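Local atomic coordinates of SAM-dependent O-methyltransferase (Leptospira interrogans, PDB entry 2HNK), a protein that probably transfers a methyl group from S-adenosylmethionine to a hydroxyl oxygen of an acceptor, and is seen here with S-adenosylhomocysteine bound. Residues Leu52-Lys57 with Cys77-Leu82; Lys62-Gly68 with Asp85-Cys91; Pro145-Phe151 with Leu170-Leu176. All blocks are in the same frame, centred on the assembly; numbering follows the deposited sequence.

Interaction 1 of 3, residues Leu52-Lys57 with Cys77-Leu82; sequences LNILTK and CFASAL. With SO4 (sulfate ion), chain D.
Thr56 sets a hydroxyl against the rim of the Phe78 ring: OG1 comes to its edge in the ring plane, 3.2 Å from Phe78 CD2. The hydroxyl is not left without a partner, since OG1 also hydrogen-bonds to Leu52 O at 2.9 Å. That carbonyl takes two bonds, Thr56 N and Thr56 OG1 coming from opposite faces of its plane. The torsion (chi1 -61°) places OG1 beside the backbone N, between Leu52 O and the Phe78 edge. Thr56 CB rests 3.8 Å from Ala81 CB. The small Ala81 methyl lets the backbones close in; Asn53 and Ala81 have the nearest CA atoms, 5.2 Å apart. The Asn53 amide comes against the same methyl, ND2 3.4 Å from Ala81 CB, and a water that accepts from ND2 gives a weak bond to Ser80 O, bridging the helices. One turn before Thr56, Leu52 CD1 lies 3.8 Å from Phe78 CZ. At the other end Lys57 runs extended past Ala81 O to a sulfate, NZ to O2 2.8 Å, an ion probably from the crystallisation liquor and also bonded by Arg229 of the second subunit; Asp215 of that subunit forms a salt bridge with Lys57. The axes of these short helical pieces run 39° apart. Phe78 continues onto Ile64, Glu66, Ile88 and Leu150, so helices 46-59 and 73-81 pack as neighbours on one face of the central sheet, as in the Rossmann-like fold of SAM-dependent methyltransferases.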
loop_
_atom_site.group_PDB
_atom_site.type_symbol
_atom_site.label_atom_id
_atom_site.label_comp_id
_atom_site.label_asym_id
_atom_site.label_seq_id
_atom_site.Cartn_x
_atom_site.Cartn_y
_atom_site.Cartn_z
ATOM N N LEU C 52 -0.272 7.487 -0.476
ATOM C CA LEU C 52 -1.631 7.784 -0.001
ATOM C C LEU C 52 -2.609 7.899 -1.182
ATOM O O LEU C 52 -3.721 7.388 -1.128
ATOM C CB LEU C 52 -1.650 9.064 0.849
ATOM C CG LEU C 52 -0.750 9.123 2.097
ATOM C CD1 LEU C 52 -0.821 10.493 2.769
ATOM C CD2 LEU C 52 -1.070 8.013 3.091
ATOM N N ASN C 53 -2.159 8.562 -2.245
ATOM C CA ASN C 53 -2.923 8.688 -3.472
ATOM C C ASN C 53 -3.340 7.319 -4.030
ATOM O O ASN C 53 -4.531 7.052 -4.178
ATOM C CB ASN C 53 -2.141 9.518 -4.503
ATOM C CG ASN C 53 -2.981 9.899 -5.714
ATOM O OD1 ASN C 53 -3.251 9.075 -6.577
ATOM N ND2 ASN C 53 -3.382 11.160 -5.784
ATOM N N ILE C 54 -2.370 6.440 -4.286
ATOM C CA ILE C 54 -2.668 5.126 -4.855
ATOM C C ILE C 54 -3.562 4.279 -3.940
ATOM O O ILE C 54 -4.501 3.626 -4.404
ATOM C CB ILE C 54 -1.378 4.362 -5.318
ATOM C CG1 ILE C 54 -1.707 3.356 -6.418
ATOM C CG2 ILE C 54 -0.664 3.653 -4.168
ATOM C CD1 ILE C 54 -1.234 3.778 -7.776
ATOM N N LEU C 55 -3.278 4.312 -2.641
ATOM C CA LEU C 55 -4.078 3.592 -1.654
ATOM C C LEU C 55 -5.532 4.050 -1.631
ATOM O O LEU C 55 -6.434 3.237 -1.479
ATOM C CB LEU C 55 -3.470 3.743 -0.263
ATOM C CG LEU C 55 -2.722 2.599 0.437
ATOM C CD1 LEU C 55 -2.161 1.513 -0.477
ATOM C CD2 LEU C 55 -1.626 3.185 1.345
ATOM N N THR C 56 -5.756 5.350 -1.779
ATOM C CA THR C 56 -7.122 5.890 -1.825
ATOM C C THR C 56 -7.883 5.312 -3.020
ATOM O O THR C 56 -9.017 4.872 -2.882
ATOM C CB THR C 56 -7.112 7.430 -1.865
ATOM O OG1 THR C 56 -6.487 7.916 -0.674
ATOM C CG2 THR C 56 -8.530 8.002 -1.964
ATOM N N LYS C 57 -7.226 5.293 -4.174
ATOM C CA LYS C 57 -7.795 4.743 -5.402
ATOM C C LYS C 57 -8.033 3.231 -5.339
ATOM O O LYS C 57 -9.101 2.756 -5.707
ATOM C CB LYS C 57 -6.904 5.099 -6.598
ATOM C CG LYS C 57 -6.667 6.575 -6.751
ATOM C CD LYS C 57 -6.039 6.907 -8.087
ATOM C CE LYS C 57 -6.092 8.403 -8.337
ATOM N NZ LYS C 57 -5.598 8.748 -9.697
ATOM N N CYS C 77 -3.336 15.336 -1.427
ATOM C CA CYS C 77 -3.188 14.032 -2.076
ATOM C C CYS C 77 -4.465 13.204 -2.016
ATOM O O CYS C 77 -4.876 12.638 -3.020
ATOM C CB CYS C 77 -2.023 13.242 -1.474
ATOM S SG CYS C 77 -0.465 14.084 -1.678
ATOM N N PHE C 78 -5.076 13.126 -0.835
ATOM C CA PHE C 78 -6.360 12.453 -0.684
ATOM C C PHE C 78 -7.437 13.086 -1.559
ATOM O O PHE C 78 -8.156 12.369 -2.249
ATOM C CB PHE C 78 -6.829 12.471 0.773
ATOM C CG PHE C 78 -6.040 11.571 1.683
ATOM C CD1 PHE C 78 -5.376 12.093 2.790
ATOM C CD2 PHE C 78 -5.964 10.201 1.440
ATOM C CE1 PHE C 78 -4.641 11.268 3.647
ATOM C CE2 PHE C 78 -5.227 9.367 2.283
ATOM C CZ PHE C 78 -4.568 9.908 3.397
ATOM N N ALA C 79 -7.532 14.418 -1.533
ATOM C CA ALA C 79 -8.589 15.142 -2.245
ATOM C C ALA C 79 -8.516 14.956 -3.753
ATOM O O ALA C 79 -9.552 14.764 -4.392
ATOM C CB ALA C 79 -8.607 16.637 -1.872
ATOM N N SER C 80 -7.306 14.995 -4.316
ATOM C CA SER C 80 -7.140 14.747 -5.748
ATOM C C SER C 80 -7.269 13.279 -6.152
ATOM O O SER C 80 -7.586 12.992 -7.302
ATOM C CB SER C 80 -5.844 15.348 -6.300
ATOM O OG SER C 80 -4.800 15.295 -5.361
ATOM N N ALA C 81 -7.031 12.358 -5.216
ATOM C CA ALA C 81 -7.174 10.922 -5.495
ATOM C C ALA C 81 -8.627 10.462 -5.471
ATOM O O ALA C 81 -8.985 9.543 -6.201
ATOM C CB ALA C 81 -6.351 10.090 -4.526
ATOM N N LEU C 82 -9.443 11.080 -4.611
ATOM C CA LEU C 82 -10.869 10.762 -4.506
ATOM C C LEU C 82 -11.589 10.894 -5.845
ATOM O O LEU C 82 -11.192 11.705 -6.683
ATOM C CB LEU C 82 -11.556 11.655 -3.463
ATOM C CG LEU C 82 -11.326 11.331 -1.978
ATOM C CD1 LEU C 82 -11.655 12.538 -1.120
ATOM C CD2 LEU C 82 -12.118 10.118 -1.524
HETATM S S SO4 D . -8.894 7.268 -11.912
HETATM O O1 SO4 D . -8.827 5.819 -12.006
HETATM O O2 SO4 D . -7.653 7.805 -11.367
HETATM O O3 SO4 D . -9.087 7.844 -13.226
HETATM O O4 SO4 D . -10.009 7.612 -11.043
HETATM O O HOH W 1 -4.570 11.866 -8.179
#

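Interaction 2 of 3, residues Lys62-Gly68 with Asp85-Cys91. With SAH (S-adenosyl-L-homocysteine), chain O.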
loop_
_atom_site.group_PDB
_atom_site.type_symbol
_atom_site.label_atom_id
_atom_site.label_comp_id
_atom_site.label_asym_id
_atom_site.label_seq_id
_atom_site.Cartn_x
_atom_site.Cartn_y
_atom_site.Cartn_z
ATOM N N LYS C 62 -14.601 6.678 -0.585
ATOM C CA LYS C 62 -15.366 7.876 -0.952
ATOM C C LYS C 62 -15.547 8.824 0.228
ATOM O O LYS C 62 -15.868 9.998 0.036
ATOM C CB LYS C 62 -16.728 7.512 -1.552
ATOM C CG LYS C 62 -16.621 6.733 -2.850
ATOM C CD LYS C 62 -17.892 6.794 -3.680
ATOM C CE LYS C 62 -17.626 6.181 -5.055
ATOM N NZ LYS C 62 -18.740 6.416 -6.013
ATOM N N ARG C 63 -15.358 8.313 1.443
ATOM C CA ARG C 63 -15.423 9.151 2.637
ATOM C C ARG C 63 -14.182 8.966 3.486
ATOM O O ARG C 63 -13.975 7.901 4.070
ATOM C CB ARG C 63 -16.685 8.853 3.463
ATOM C CG ARG C 63 -18.010 9.216 2.775
ATOM C CD ARG C 63 -18.080 10.706 2.408
ATOM N NE ARG C 63 -19.353 11.049 1.773
ATOM C CZ ARG C 63 -19.558 11.091 0.459
ATOM N NH1 ARG C 63 -18.573 10.836 -0.397
ATOM N NH2 ARG C 63 -20.762 11.410 -0.004
ATOM N N ILE C 64 -13.367 10.015 3.551
ATOM C CA ILE C 64 -12.098 9.984 4.279
ATOM C C ILE C 64 -12.120 10.955 5.465
ATOM O O ILE C 64 -12.691 12.037 5.370
ATOM C CB ILE C 64 -10.904 10.337 3.339
ATOM C CG1 ILE C 64 -10.805 9.321 2.189
ATOM C CG2 ILE C 64 -9.589 10.429 4.130
ATOM C CD1 ILE C 64 -9.729 9.633 1.175
ATOM N N ILE C 65 -11.502 10.565 6.576
ATOM C CA ILE C 65 -11.217 11.519 7.652
ATOM C C ILE C 65 -9.721 11.580 7.924
ATOM O O ILE C 65 -9.094 10.563 8.204
ATOM C CB ILE C 65 -11.976 11.215 8.965
ATOM C CG1 ILE C 65 -13.491 11.281 8.748
ATOM C CG2 ILE C 65 -11.552 12.192 10.080
ATOM C CD1 ILE C 65 -14.302 10.861 9.969
ATOM N N GLU C 66 -9.168 12.787 7.833
ATOM C CA GLU C 66 -7.787 13.040 8.193
ATOM C C GLU C 66 -7.730 13.678 9.578
ATOM O O GLU C 66 -8.319 14.735 9.802
ATOM C CB GLU C 66 -7.114 13.934 7.143
ATOM C CG GLU C 66 -5.726 14.424 7.538
ATOM C CD GLU C 66 -5.030 15.145 6.412
ATOM O OE1 GLU C 66 -5.062 16.402 6.376
ATOM O OE2 GLU C 66 -4.476 14.453 5.542
ATOM N N ILE C 67 -7.019 13.020 10.494
ATOM C CA ILE C 67 -6.809 13.525 11.845
ATOM C C ILE C 67 -5.410 14.136 11.906
ATOM O O ILE C 67 -4.405 13.418 12.069
ATOM C CB ILE C 67 -6.941 12.407 12.924
ATOM C CG1 ILE C 67 -8.257 11.619 12.775
ATOM C CG2 ILE C 67 -6.850 12.999 14.328
ATOM C CD1 ILE C 67 -8.188 10.228 13.357
ATOM N N GLY C 68 -5.348 15.457 11.772
ATOM C CA GLY C 68 -4.075 16.165 11.719
ATOM C C GLY C 68 -3.741 16.570 10.302
ATOM O O GLY C 68 -3.288 15.748 9.489
ATOM N N ASP C 85 -17.152 12.326 -6.780
ATOM C CA ASP C 85 -18.149 12.268 -5.705
ATOM C C ASP C 85 -17.555 11.833 -4.348
ATOM O O ASP C 85 -18.289 11.489 -3.424
ATOM C CB ASP C 85 -19.310 11.345 -6.104
ATOM C CG ASP C 85 -18.875 9.899 -6.326
ATOM O OD1 ASP C 85 -17.678 9.656 -6.589
ATOM O OD2 ASP C 85 -19.743 8.998 -6.242
ATOM N N GLY C 86 -16.229 11.854 -4.241
ATOM C CA GLY C 86 -15.542 11.472 -3.016
ATOM C C GLY C 86 -15.264 12.701 -2.178
ATOM O O GLY C 86 -15.008 13.791 -2.721
ATOM N N LYS C 87 -15.307 12.535 -0.856
ATOM C CA LYS C 87 -15.132 13.658 0.067
ATOM C C LYS C 87 -14.213 13.339 1.255
ATOM O O LYS C 87 -14.158 12.200 1.706
ATOM C CB LYS C 87 -16.497 14.132 0.563
ATOM C CG LYS C 87 -17.392 14.666 -0.551
ATOM C CD LYS C 87 -18.853 14.649 -0.135
ATOM C CE LYS C 87 -19.741 15.025 -1.309
ATOM N NZ LYS C 87 -21.112 15.383 -0.843
ATOM N N ILE C 88 -13.508 14.359 1.751
ATOM C CA ILE C 88 -12.619 14.219 2.921
ATOM C C ILE C 88 -12.925 15.254 4.015
ATOM O O ILE C 88 -13.062 16.443 3.730
ATOM C CB ILE C 88 -11.097 14.258 2.518
ATOM C CG1 ILE C 88 -10.186 14.228 3.757
ATOM C CG2 ILE C 88 -10.780 15.451 1.624
ATOM C CD1 ILE C 88 -8.696 14.081 3.454
ATOM N N LEU C 89 -13.050 14.790 5.256
ATOM C CA LEU C 89 -13.070 15.675 6.418
ATOM C C LEU C 89 -11.686 15.769 7.064
ATOM O O LEU C 89 -11.071 14.751 7.386
ATOM C CB LEU C 89 -14.106 15.209 7.455
ATOM C CG LEU C 89 -14.104 15.887 8.835
ATOM C CD1 LEU C 89 -14.473 17.355 8.752
ATOM C CD2 LEU C 89 -15.042 15.180 9.800
ATOM N N CYS C 90 -11.220 17.003 7.249
ATOM C CA CYS C 90 -9.945 17.294 7.891
ATOM C C CYS C 90 -10.143 17.861 9.288
ATOM O O CYS C 90 -10.910 18.803 9.478
ATOM C CB CYS C 90 -9.165 18.303 7.055
ATOM S SG CYS C 90 -8.646 17.672 5.476
ATOM N N CYS C 91 -9.441 17.282 10.257
ATOM C CA CYS C 91 -9.520 17.700 11.655
ATOM C C CYS C 91 -8.170 18.233 12.080
ATOM O O CYS C 91 -7.154 17.534 11.967
ATOM C CB CYS C 91 -9.864 16.519 12.566
ATOM S SG CYS C 91 -11.306 15.573 12.089
HETATM N N SAH O . -0.952 15.600 7.565
HETATM C CA SAH O . -0.033 16.778 7.637
HETATM C CB SAH O . 0.893 16.648 8.847
HETATM C CG SAH O . 0.168 16.673 10.195
HETATM S SD SAH O . 1.213 17.458 11.442
HETATM C C SAH O . 0.766 17.022 6.346
HETATM O O SAH O . 1.474 18.026 6.215
HETATM O OXT SAH O . 0.726 16.233 5.404
HETATM C "C5'" SAH O . 0.002 17.294 12.781
HETATM C "C4'" SAH O . -1.102 18.346 12.799
HETATM O "O4'" SAH O . -2.093 17.940 13.721
HETATM C "C3'" SAH O . -0.616 19.715 13.245
HETATM O "O3'" SAH O . -1.005 20.664 12.281
HETATM C "C2'" SAH O . -1.325 20.011 14.552
HETATM O "O2'" SAH O . -1.780 21.348 14.582
HETATM C "C1'" SAH O . -2.492 19.029 14.531
HETATM N N9 SAH O . -2.922 18.579 15.874
HETATM C C8 SAH O . -2.177 18.468 17.027
HETATM N N7 SAH O . -2.984 18.027 18.025
HETATM C C5 SAH O . -4.231 17.850 17.528
HETATM C C6 SAH O . -5.434 17.421 18.092
HETATM N N6 SAH O . -5.505 17.087 19.375
HETATM N N1 SAH O . -6.571 17.350 17.308
HETATM C C2 SAH O . -6.522 17.693 15.969
HETATM N N3 SAH O . -5.330 18.116 15.413
HETATM C C4 SAH O . -4.205 18.198 16.178
HETATM O O HOH W 2 -17.403 7.394 -8.154
HETATM O O HOH W 3 -21.217 11.563 -2.992
#
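Lys87 runs alongside Arg63 in the same direction, and the lysine methylenes pack on one face of the guanidinium: Lys87 CD sits over the centre of that flat group, 3.7 Å from Arg63 CZ. A bend at chi2 (-59°) folds the arginine back over its neighbour, and NH1 then reaches Asp85 O at 3.1 Å, in the carbonyl plane, while also bonding Lys62 O. Arg63 NE bonds Phe141 O, Lys87 NZ bonds Asp140 O, and a water joins Arg63 NH2 to Asp85 O; these bonds probably offset the like charges of Arg63 NH2 and Lys87 NZ, 4.1 Å apart. Where the strands begin, Lys62 NZ makes a salt bridge to Asp85 OD2, 2.8 Å, on the syn lone pair. On the face of Ile64, Glu66, Ile88 and Cys90, the CD1 methyl of Ile88 is the bump: it drops between Ile64 CG2, 3.8 Å away, and Glu66 CB. Having CG1 anti to the backbone N (chi1 175°) swings that methyl across to the neighbouring strand. On the other face the Ile65 CG2 branch fits against Cys91 SG at 3.9 Å, with Leu89 CB beside CG1. Phe78 of helix 73-81 covers the first face, Leu128 of helix 121-130 the second. Backbone hydrogen bonds of a parallel pair run the whole length, ending with Gly68 N to Cys91 O at 2.8 Å. Gly68 O accepts a hydrogen bond from atom N of S-adenosylhomocysteine at 3.0 Å. Strand 63-67, helix 73-81 and strand 87-92 form the first beta-alpha-beta unit, whose strand ends border the cofactor site, of a Rossmann-like methyltransferase.

Interaction 3 of 3, residues Pro145-Phe151 with Leu170-Leu176; sequences PSSIDLF and LLKPGGL
Leu170 O takes two amide donors of successive residues, Ser147 N at 2.8 Å and Ile148 N at 2.9 Å, which come in from opposite faces of its carbonyl plane. Ile148 O accepts Lys172 N in a nearly straight bond (173°). After the chain turns a corner at Asp149, the pairing resumes: Asp149 O receives Leu176 N, and Phe151 N gives its hydrogen to Leu176 O at 2.7 Å. Between Lys172 and Gly175 the partner chain makes a type II beta turn, closed by Gly175 N on Lys172 O. Both carboxylate oxygens of Asp149 have partners. OD1 accepts Lys172 NZ in a 2.9 Å salt bridge, met on the syn side, while OD2 takes the backbone N atoms of Lys62 and Arg63 and a water that also bonds Lys172 NZ. The extended lysine chain reaches there alongside the aspartate. Ser147 OG hydrogen-bonds to Gly144 O. Phe151 presents its ring edge to the leucines, CD1 3.6 Å from Leu171 CD2, with Leu170 CB near CE1. Helix 160-170 leads through the short strand 171-172 and the turn into strand 175-180, parallel to 148-153: the return of a beta-alpha-beta crossover in a Rossmann-like sheet.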
loop_
_atom_site.group_PDB
_atom_site.type_symbol
_atom_site.label_atom_id
_atom_site.label_comp_id
_atom_site.label_asym_id
_atom_site.label_seq_id
_atom_site.Cartn_x
_atom_site.Cartn_y
_atom_site.Cartn_z
ATOM N N PRO C 145 -21.593 5.812 13.575
ATOM C CA PRO C 145 -20.649 4.705 13.444
ATOM C C PRO C 145 -20.745 4.042 12.075
ATOM O O PRO C 145 -21.733 4.236 11.369
ATOM C CB PRO C 145 -21.076 3.723 14.549
ATOM C CG PRO C 145 -22.450 4.134 14.955
ATOM C CD PRO C 145 -22.610 5.579 14.618
ATOM N N SER C 146 -19.708 3.283 11.716
ATOM C CA SER C 146 -19.603 2.578 10.432
ATOM C C SER C 146 -19.925 3.438 9.219
ATOM O O SER C 146 -20.639 3.006 8.320
ATOM C CB SER C 146 -20.485 1.324 10.436
ATOM O OG SER C 146 -19.874 0.304 11.203
ATOM N N SER C 147 -19.402 4.653 9.188
ATOM C CA SER C 147 -19.727 5.573 8.098
ATOM C C SER C 147 -18.524 5.966 7.223
ATOM O O SER C 147 -18.699 6.561 6.161
ATOM C CB SER C 147 -20.401 6.828 8.666
ATOM O OG SER C 147 -19.581 7.460 9.634
ATOM N N ILE C 148 -17.313 5.626 7.670
ATOM C CA ILE C 148 -16.085 6.100 7.024
ATOM C C ILE C 148 -15.340 4.993 6.271
ATOM O O ILE C 148 -15.239 3.859 6.743
ATOM C CB ILE C 148 -15.146 6.806 8.054
ATOM C CG1 ILE C 148 -15.929 7.852 8.876
ATOM C CG2 ILE C 148 -13.934 7.435 7.368
ATOM C CD1 ILE C 148 -16.558 9.007 8.058
ATOM N N ASP C 149 -14.817 5.336 5.098
ATOM C CA ASP C 149 -14.063 4.379 4.286
ATOM C C ASP C 149 -12.604 4.285 4.699
ATOM O O ASP C 149 -12.035 3.189 4.769
ATOM C CB ASP C 149 -14.136 4.772 2.813
ATOM C CG ASP C 149 -15.542 4.728 2.274
ATOM O OD1 ASP C 149 -16.281 3.803 2.639
ATOM O OD2 ASP C 149 -15.899 5.606 1.477
ATOM N N LEU C 150 -12.005 5.442 4.969
ATOM C CA LEU C 150 -10.573 5.522 5.183
ATOM C C LEU C 150 -10.213 6.622 6.174
ATOM O O LEU C 150 -10.791 7.712 6.151
ATOM C CB LEU C 150 -9.843 5.709 3.843
ATOM C CG LEU C 150 -8.313 5.662 3.790
ATOM C CD1 LEU C 150 -7.827 5.144 2.434
ATOM C CD2 LEU C 150 -7.701 7.028 4.075
ATOM N N PHE C 151 -9.257 6.311 7.043
ATOM C CA PHE C 151 -8.709 7.273 7.983
ATOM C C PHE C 151 -7.232 7.498 7.743
ATOM O O PHE C 151 -6.499 6.554 7.458
ATOM C CB PHE C 151 -8.865 6.768 9.410
ATOM C CG PHE C 151 -10.089 7.255 10.096
ATOM C CD1 PHE C 151 -11.275 6.535 10.024
ATOM C CD2 PHE C 151 -10.058 8.427 10.842
ATOM C CE1 PHE C 151 -12.420 6.983 10.687
ATOM C CE2 PHE C 151 -11.192 8.877 11.516
ATOM C CZ PHE C 151 -12.373 8.160 11.430
ATOM N N LEU C 170 -15.900 4.509 13.811
ATOM C CA LEU C 170 -16.325 5.275 12.637
ATOM C C LEU C 170 -16.108 4.533 11.321
ATOM O O LEU C 170 -16.842 4.754 10.363
ATOM C CB LEU C 170 -15.648 6.649 12.597
ATOM C CG LEU C 170 -16.239 7.704 13.541
ATOM C CD1 LEU C 170 -15.244 8.819 13.795
ATOM C CD2 LEU C 170 -17.572 8.265 13.010
ATOM N N LEU C 171 -15.105 3.657 11.277
ATOM C CA LEU C 171 -14.801 2.900 10.061
ATOM C C LEU C 171 -15.845 1.832 9.763
ATOM O O LEU C 171 -16.272 1.114 10.663
ATOM C CB LEU C 171 -13.427 2.223 10.151
ATOM C CG LEU C 171 -12.135 2.964 9.825
ATOM C CD1 LEU C 171 -10.955 2.020 10.059
ATOM C CD2 LEU C 171 -12.115 3.492 8.385
ATOM N N LYS C 172 -16.225 1.727 8.490
ATOM C CA LYS C 172 -17.018 0.603 7.998
ATOM C C LYS C 172 -16.184 -0.676 8.063
ATOM O O LYS C 172 -14.951 -0.614 7.974
ATOM C CB LYS C 172 -17.431 0.837 6.545
ATOM C CG LYS C 172 -18.250 2.100 6.280
ATOM C CD LYS C 172 -18.607 2.145 4.805
ATOM C CE LYS C 172 -19.048 3.514 4.375
ATOM N NZ LYS C 172 -19.158 3.507 2.898
ATOM N N PRO C 173 -16.840 -1.845 8.218
ATOM C CA PRO C 173 -16.087 -3.092 8.072
ATOM C C PRO C 173 -15.377 -3.110 6.720
ATOM O O PRO C 173 -15.931 -2.639 5.730
ATOM C CB PRO C 173 -17.183 -4.164 8.138
ATOM C CG PRO C 173 -18.242 -3.535 9.019
ATOM C CD PRO C 173 -18.257 -2.103 8.550
ATOM N N GLY C 174 -14.143 -3.599 6.692
ATOM C CA GLY C 174 -13.340 -3.540 5.473
ATOM C C GLY C 174 -12.632 -2.211 5.243
ATOM O O GLY C 174 -11.796 -2.105 4.346
ATOM N N GLY C 175 -12.959 -1.203 6.055
ATOM C CA GLY C 175 -12.322 0.112 5.972
ATOM C C GLY C 175 -10.856 0.125 6.389
ATOM O O GLY C 175 -10.372 -0.811 7.033
ATOM N N LEU C 176 -10.160 1.205 6.034
ATOM C CA LEU C 176 -8.719 1.308 6.209
ATOM C C LEU C 176 -8.290 2.479 7.099
ATOM O O LEU C 176 -8.710 3.623 6.903
ATOM C CB LEU C 176 -8.026 1.417 4.835
ATOM C CG LEU C 176 -6.491 1.500 4.751
ATOM C CD1 LEU C 176 -5.809 0.250 5.304
ATOM C CD2 LEU C 176 -6.043 1.757 3.317
HETATM O O HOH W 4 -18.668 5.858 1.524
#

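Interaction 1 and interaction 2 have centres about 11 Å apart, as do interactions 2 and 3, while 1 and 3 are about 16 Å apart. The segments of the first two alternate along the chain because helix 73-81 is the crossover between strands 63-67 and 87-92; interaction 3 follows later. Strands 87-92, 63-67, 148-153 and 175-180 are consecutive in one sheet, and Phe78 touches both Ile88 and Leu150, bridging all three contacts. The cofactor lies at the C-terminal ends of 63-67 and 87-92, interaction 3 at the N-terminal ends of 148-153 and 175-180. Interactions 1 and 2 thus build the cofactor-side beta-alpha-beta unit, and interaction 3 extends the sheet away from the cofactor.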